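Long-range contacts in ABC-type transport auxiliary lipoprotein component domain-containing protein (Xanthomonas campestris pv. campestris, PDB 2IQI), which is of unknown function but probably serves as an auxiliary lipoprotein component of an ABC-type transport system in the cell envelope: residues Thr11-Pro15 / Thr155-Ala159; Trp30-Lys36 / Ile87-Ile93. All coordinates share one frame; numbering follows the deposited sequence.

Interaction 1: Thr11-Pro15 / Thr155-Ala159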
loop_
_atom_site.group_PDB
_atom_site.type_symbol
_atom_site.label_atom_id
_atom_site.label_comp_id
_atom_site.label_asym_id
_atom_site.label_seq_id
_atom_site.Cartn_x
_atom_site.Cartn_y
_atom_site.Cartn_z
ATOM N N THR A 11 -12.593 -7.359 -17.866
ATOM C CA THR A 11 -11.166 -7.194 -17.980
ATOM C C THR A 11 -10.519 -7.325 -16.575
ATOM O O THR A 11 -11.021 -6.771 -15.567
ATOM C CB THR A 11 -10.848 -5.851 -18.582
ATOM O OG1 THR A 11 -11.773 -5.589 -19.636
ATOM C CG2 THR A 11 -9.424 -5.812 -19.133
ATOM N N ILE A 12 -9.426 -8.072 -16.501
ATOM C CA ILE A 12 -8.702 -8.180 -15.265
ATOM C C ILE A 12 -7.383 -7.350 -15.311
ATOM O O ILE A 12 -6.469 -7.633 -16.101
ATOM C CB ILE A 12 -8.474 -9.677 -14.920
ATOM C CG1 ILE A 12 -9.819 -10.419 -14.818
ATOM C CG2 ILE A 12 -7.564 -9.884 -13.690
ATOM C CD1 ILE A 12 -10.822 -9.869 -13.770
ATOM N N TYR A 13 -7.289 -6.332 -14.449
ATOM C CA TYR A 13 -6.047 -5.564 -14.280
ATOM C C TYR A 13 -5.064 -6.165 -13.273
ATOM O O TYR A 13 -5.452 -6.672 -12.224
ATOM C CB TYR A 13 -6.378 -4.100 -13.948
ATOM C CG TYR A 13 -7.124 -3.471 -15.090
ATOM C CD1 TYR A 13 -6.462 -3.153 -16.279
ATOM C CD2 TYR A 13 -8.492 -3.252 -15.021
ATOM C CE1 TYR A 13 -7.135 -2.587 -17.359
ATOM C CE2 TYR A 13 -9.202 -2.687 -16.120
ATOM C CZ TYR A 13 -8.502 -2.352 -17.273
ATOM O OH TYR A 13 -9.156 -1.846 -18.353
ATOM N N ALA A 14 -3.782 -6.126 -13.620
ATOM C CA ALA A 14 -2.744 -6.574 -12.714
ATOM C C ALA A 14 -1.559 -5.657 -12.825
ATOM O O ALA A 14 -0.728 -5.794 -13.748
ATOM C CB ALA A 14 -2.336 -7.996 -13.003
ATOM N N PRO A 15 -1.476 -4.692 -11.903
ATOM C CA PRO A 15 -0.315 -3.841 -11.850
ATOM C C PRO A 15 0.938 -4.585 -11.431
ATOM O O PRO A 15 0.885 -5.620 -10.770
ATOM C CB PRO A 15 -0.698 -2.783 -10.812
ATOM C CG PRO A 15 -2.184 -2.811 -10.789
ATOM C CD PRO A 15 -2.484 -4.278 -10.932
ATOM N N THR A 155 -10.942 2.522 -17.811
ATOM C CA THR A 155 -10.387 1.747 -16.722
ATOM C C THR A 155 -8.900 1.416 -16.911
ATOM O O THR A 155 -8.140 1.487 -15.939
ATOM C CB THR A 155 -11.258 0.516 -16.358
ATOM O OG1 THR A 155 -11.186 -0.435 -17.404
ATOM C CG2 THR A 155 -12.730 0.925 -16.200
ATOM N N ALA A 156 -8.458 1.119 -18.131
ATOM C CA ALA A 156 -6.987 0.967 -18.374
ATOM C C ALA A 156 -6.100 2.163 -17.926
ATOM O O ALA A 156 -4.986 1.954 -17.422
ATOM C CB ALA A 156 -6.676 0.622 -19.817
ATOM N N ALA A 157 -6.568 3.395 -18.132
ATOM C CA ALA A 157 -5.826 4.549 -17.662
ATOM C C ALA A 157 -5.830 4.586 -16.115
ATOM O O ALA A 157 -4.825 4.926 -15.470
ATOM C CB ALA A 157 -6.399 5.877 -18.272
ATOM N N VAL A 158 -6.965 4.207 -15.552
ATOM C CA VAL A 158 -7.155 4.211 -14.114
ATOM C C VAL A 158 -6.216 3.197 -13.419
ATOM O O VAL A 158 -5.618 3.490 -12.375
ATOM C CB VAL A 158 -8.637 3.929 -13.759
ATOM C CG1 VAL A 158 -8.800 3.723 -12.272
ATOM C CG2 VAL A 158 -9.501 5.085 -14.222
ATOM N N ALA A 159 -6.087 2.018 -14.022
ATOM C CA ALA A 159 -5.268 0.968 -13.496
ATOM C C ALA A 159 -3.809 1.365 -13.580
ATOM O O ALA A 159 -3.023 1.052 -12.689
ATOM C CB ALA A 159 -5.524 -0.286 -14.268
#

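Interaction 2: Trp30-Lys36 / Ile87-Ile93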
loop_
_atom_site.group_PDB
_atom_site.type_symbol
_atom_site.label_atom_id
_atom_site.label_comp_id
_atom_site.label_asym_id
_atom_site.label_seq_id
_atom_site.Cartn_x
_atom_site.Cartn_y
_atom_site.Cartn_z
ATOM N N TRP A 30 17.245 -6.541 12.440
ATOM C CA TRP A 30 16.021 -7.019 13.079
ATOM C C TRP A 30 15.121 -7.709 12.017
ATOM O O TRP A 30 15.481 -7.786 10.809
ATOM C CB TRP A 30 15.304 -5.915 13.866
ATOM C CG TRP A 30 15.266 -4.606 13.156
ATOM C CD1 TRP A 30 16.173 -3.614 13.244
ATOM C CD2 TRP A 30 14.271 -4.158 12.228
ATOM N NE1 TRP A 30 15.813 -2.564 12.443
ATOM C CE2 TRP A 30 14.652 -2.877 11.797
ATOM C CE3 TRP A 30 13.093 -4.722 11.709
ATOM C CZ2 TRP A 30 13.887 -2.125 10.882
ATOM C CZ3 TRP A 30 12.331 -3.972 10.786
ATOM C CH2 TRP A 30 12.732 -2.686 10.395
ATOM N N GLN A 31 13.987 -8.249 12.467
ATOM C CA GLN A 31 13.206 -9.135 11.641
ATOM C C GLN A 31 11.811 -8.625 11.619
ATOM O O GLN A 31 11.310 -8.182 12.667
ATOM C CB GLN A 31 13.236 -10.546 12.183
ATOM C CG GLN A 31 14.623 -11.174 12.115
ATOM C CD GLN A 31 14.608 -12.703 12.202
ATOM O OE1 GLN A 31 15.580 -13.359 11.776
ATOM N NE2 GLN A 31 13.499 -13.282 12.730
ATOM N N LEU A 32 11.193 -8.684 10.425
ATOM C CA LEU A 32 9.935 -8.025 10.181
ATOM C C LEU A 32 8.826 -8.977 9.804
ATOM O O LEU A 32 8.939 -9.788 8.870
ATOM C CB LEU A 32 10.083 -6.921 9.119
ATOM C CG LEU A 32 8.872 -6.011 8.795
ATOM C CD1 LEU A 32 8.372 -5.220 10.003
ATOM C CD2 LEU A 32 9.182 -5.068 7.656
ATOM N N LEU A 33 7.736 -8.860 10.539
ATOM C CA LEU A 33 6.533 -9.569 10.184
ATOM C C LEU A 33 5.562 -8.553 9.560
ATOM O O LEU A 33 5.199 -7.570 10.225
ATOM C CB LEU A 33 5.899 -10.269 11.406
ATOM C CG LEU A 33 4.441 -10.678 11.125
ATOM C CD1 LEU A 33 4.427 -11.833 10.168
ATOM C CD2 LEU A 33 3.600 -10.990 12.369
ATOM N N VAL A 34 5.150 -8.785 8.307
ATOM C CA VAL A 34 4.171 -7.938 7.672
ATOM C C VAL A 34 2.802 -8.582 7.882
ATOM O O VAL A 34 2.524 -9.639 7.334
ATOM C CB VAL A 34 4.482 -7.748 6.155
ATOM C CG1 VAL A 34 3.390 -6.923 5.463
ATOM C CG2 VAL A 34 5.836 -7.120 5.952
ATOM N N ALA A 35 1.940 -7.950 8.665
ATOM C CA ALA A 35 0.580 -8.444 8.854
ATOM C C ALA A 35 -0.322 -8.375 7.590
ATOM O O ALA A 35 0.018 -7.711 6.592
ATOM C CB ALA A 35 -0.072 -7.716 10.014
ATOM N N LYS A 36 -1.463 -9.067 7.631
ATOM C CA LYS A 36 -2.503 -8.856 6.628
ATOM C C LYS A 36 -3.047 -7.457 6.847
ATOM O O LYS A 36 -3.411 -7.118 7.964
ATOM C CB LYS A 36 -3.659 -9.873 6.747
ATOM C CG LYS A 36 -3.424 -11.167 5.987
ATOM C CD LYS A 36 -4.739 -11.832 5.488
ATOM C CE LYS A 36 -4.492 -13.333 4.980
ATOM N NZ LYS A 36 -5.591 -14.373 5.387
ATOM N N ILE A 87 16.999 -5.636 4.322
ATOM C CA ILE A 87 16.463 -6.463 5.413
ATOM C C ILE A 87 16.377 -7.938 5.013
ATOM O O ILE A 87 15.678 -8.298 4.081
ATOM C CB ILE A 87 15.067 -5.970 5.888
ATOM C CG1 ILE A 87 14.538 -6.842 7.010
ATOM C CG2 ILE A 87 14.064 -5.944 4.741
ATOM C CD1 ILE A 87 13.414 -6.216 7.760
ATOM N N ALA A 88 17.091 -8.782 5.747
ATOM C CA ALA A 88 17.215 -10.170 5.380
ATOM C C ALA A 88 16.002 -10.950 5.830
ATOM O O ALA A 88 15.744 -12.012 5.280
ATOM C CB ALA A 88 18.511 -10.783 5.951
ATOM N N ALA A 89 15.249 -10.448 6.805
ATOM C CA ALA A 89 14.129 -11.236 7.326
ATOM C C ALA A 89 12.769 -10.535 7.305
ATOM O O ALA A 89 12.445 -9.760 8.196
ATOM C CB ALA A 89 14.452 -11.787 8.741
ATOM N N VAL A 90 11.973 -10.828 6.284
ATOM C CA VAL A 90 10.623 -10.316 6.192
ATOM C C VAL A 90 9.752 -11.493 5.960
ATOM O O VAL A 90 10.089 -12.320 5.144
ATOM C CB VAL A 90 10.392 -9.452 4.958
ATOM C CG1 VAL A 90 9.306 -8.414 5.265
ATOM C CG2 VAL A 90 11.671 -8.815 4.488
ATOM N N ALA A 91 8.605 -11.547 6.620
ATOM C CA ALA A 91 7.744 -12.688 6.471
ATOM C C ALA A 91 6.277 -12.306 6.645
ATOM O O ALA A 91 5.970 -11.212 7.141
ATOM C CB ALA A 91 8.152 -13.741 7.467
ATOM N N ARG A 92 5.387 -13.217 6.244
ATOM C CA ARG A 92 3.959 -13.022 6.368
ATOM C C ARG A 92 3.503 -13.896 7.513
ATOM O O ARG A 92 4.108 -13.911 8.543
ATOM C CB ARG A 92 3.244 -13.407 5.073
ATOM C CG ARG A 92 3.888 -12.889 3.782
ATOM C CD ARG A 92 3.095 -13.412 2.630
ATOM N NE ARG A 92 2.998 -12.504 1.489
ATOM C CZ ARG A 92 3.871 -12.481 0.478
ATOM N NH1 ARG A 92 4.941 -13.289 0.478
ATOM N NH2 ARG A 92 3.681 -11.649 -0.546
ATOM N N ILE A 93 2.453 -14.670 7.359
ATOM C CA ILE A 93 1.999 -15.472 8.482
ATOM C C ILE A 93 1.929 -16.967 8.130
ATOM O O ILE A 93 2.672 -17.787 8.695
ATOM C CB ILE A 93 0.681 -14.915 8.986
ATOM C CG1 ILE A 93 0.839 -13.390 9.121
ATOM C CG2 ILE A 93 0.323 -15.552 10.313
ATOM C CD1 ILE A 93 -0.476 -12.565 9.281
HETATM O O HOH W 1 17.428 -8.869 8.412
#

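Interaction 1: Thr11-Pro15 / Thr155-Ala159
Strand 11-13 runs nearly parallel to the first turn of helix 155-185, their axes 13° apart and 9.9 Å at closest approach, and Tyr-13 spans the gap between them. Its chi1 of -63° sets CG opposite its own carbonyl carbon, and the side chain crosses the gap with its CB end by Ala-159 and its OH by Thr-155. The phenol oxygen OH meets Thr-155 OG1 at 2.6 Å in a hydrogen bond that either hydroxyl could donate, the two side chains being roughly perpendicular. Closer to the strand, the methyl CB of Ala-159, one helical turn on from Thr-155, lies over a face of the Tyr-13 ring, 4.0 Å from its centroid, as a CH-pi contact. Ala-156 adds its CB 4.1 Å from Tyr-13 CE1. Pro-15 touches more lightly, its CG 4.4 Å from Ala-159 O. Strand 11-13 also pairs in parallel with strand 63-65, whose Ala-63 and Trp-65 touch the same tyrosine; Thr-155 also touches Ala-63. Tyr-13 is thus the main link between these two segments: the methyl over its face contributes apolar packing, while the hydroxyl pair at its far end gives the contact directional, polar character.

Interaction 2: Trp30-Lys36 / Ile87-Ile93
A parallel strand pair at one border of the large mixed sheet brings Trp-30-Lys-36 beside Ile-87-Ile-93, with Leu-32 opposite Val-90 and Leu-33 opposite Ala-91. Three backbone hydrogen bonds join them: Leu-32 N gives to Ala-89 O at 2.8 Å, Ala-91 N to Leu-32 O and Val-34 N to Ala-91 O. The middle bond is the most bent, with 142° at its hydrogen, and Leu-32 O also receives the CA-H of Val-90, at 3.2 Å from CA. Near the start of the pair a water accepts from Ala-88 N and donates to Trp-30 O, bridging the chains.

Helix 69-82 lies between strands 31-34 and 89-91 in the sequence and packs on one face of the pair, where Phe-81 touches Leu-32 and Val-90, and Val-78 touches Val-34. The CB of Arg-92 points away from the 30-36 segment, and its guanidinium NH2 forms a salt bridge with Asp-75 of this helix. Strand 31-34 is flanked on its other edge by strand 101-110, also parallel to it. On the helix-covered face, Leu-32 and Val-90 run alongside each other in the same direction, and Val-90 CG1 comes within 3.8 Å of Val-34 CG2. Ile-87 holds CG1 anti to its backbone N (chi1 180°), and this extended chain carries CD1 to 3.7 Å from Leu-32 CB. The same methyl lies 3.9 Å from Trp-30 CZ3, the isoleucine and tryptophan side chains standing nearly perpendicular. The indole NE1 of Trp-30 is hydrogen-bonded to Gln-182 of helix 155-185.

On the opposite face, the aliphatic part of Gln-31 passes alongside the methyl of Ala-89, with CG 3.4 Å from CB.

Interactions 1 and 2 lie on opposite sides of the chain's centre, their own centres 29 Å apart, and do not touch. Interaction 2 is nested in sequence within the loop closed by interaction 1. The two belong to different sheets, but both involve helix 155-185: its first turn, 155-159, takes part in interaction 1, whereas its later residues Thr-177, Gln-182 and Ser-185 meet the 30-36 strand segment. Interaction 1 is a small surface contact between a strand and a helix, made mainly through side chains. Interaction 2 is larger and partly buried, built on main-chain hydrogen bonds between strands with side-chain packing on both faces.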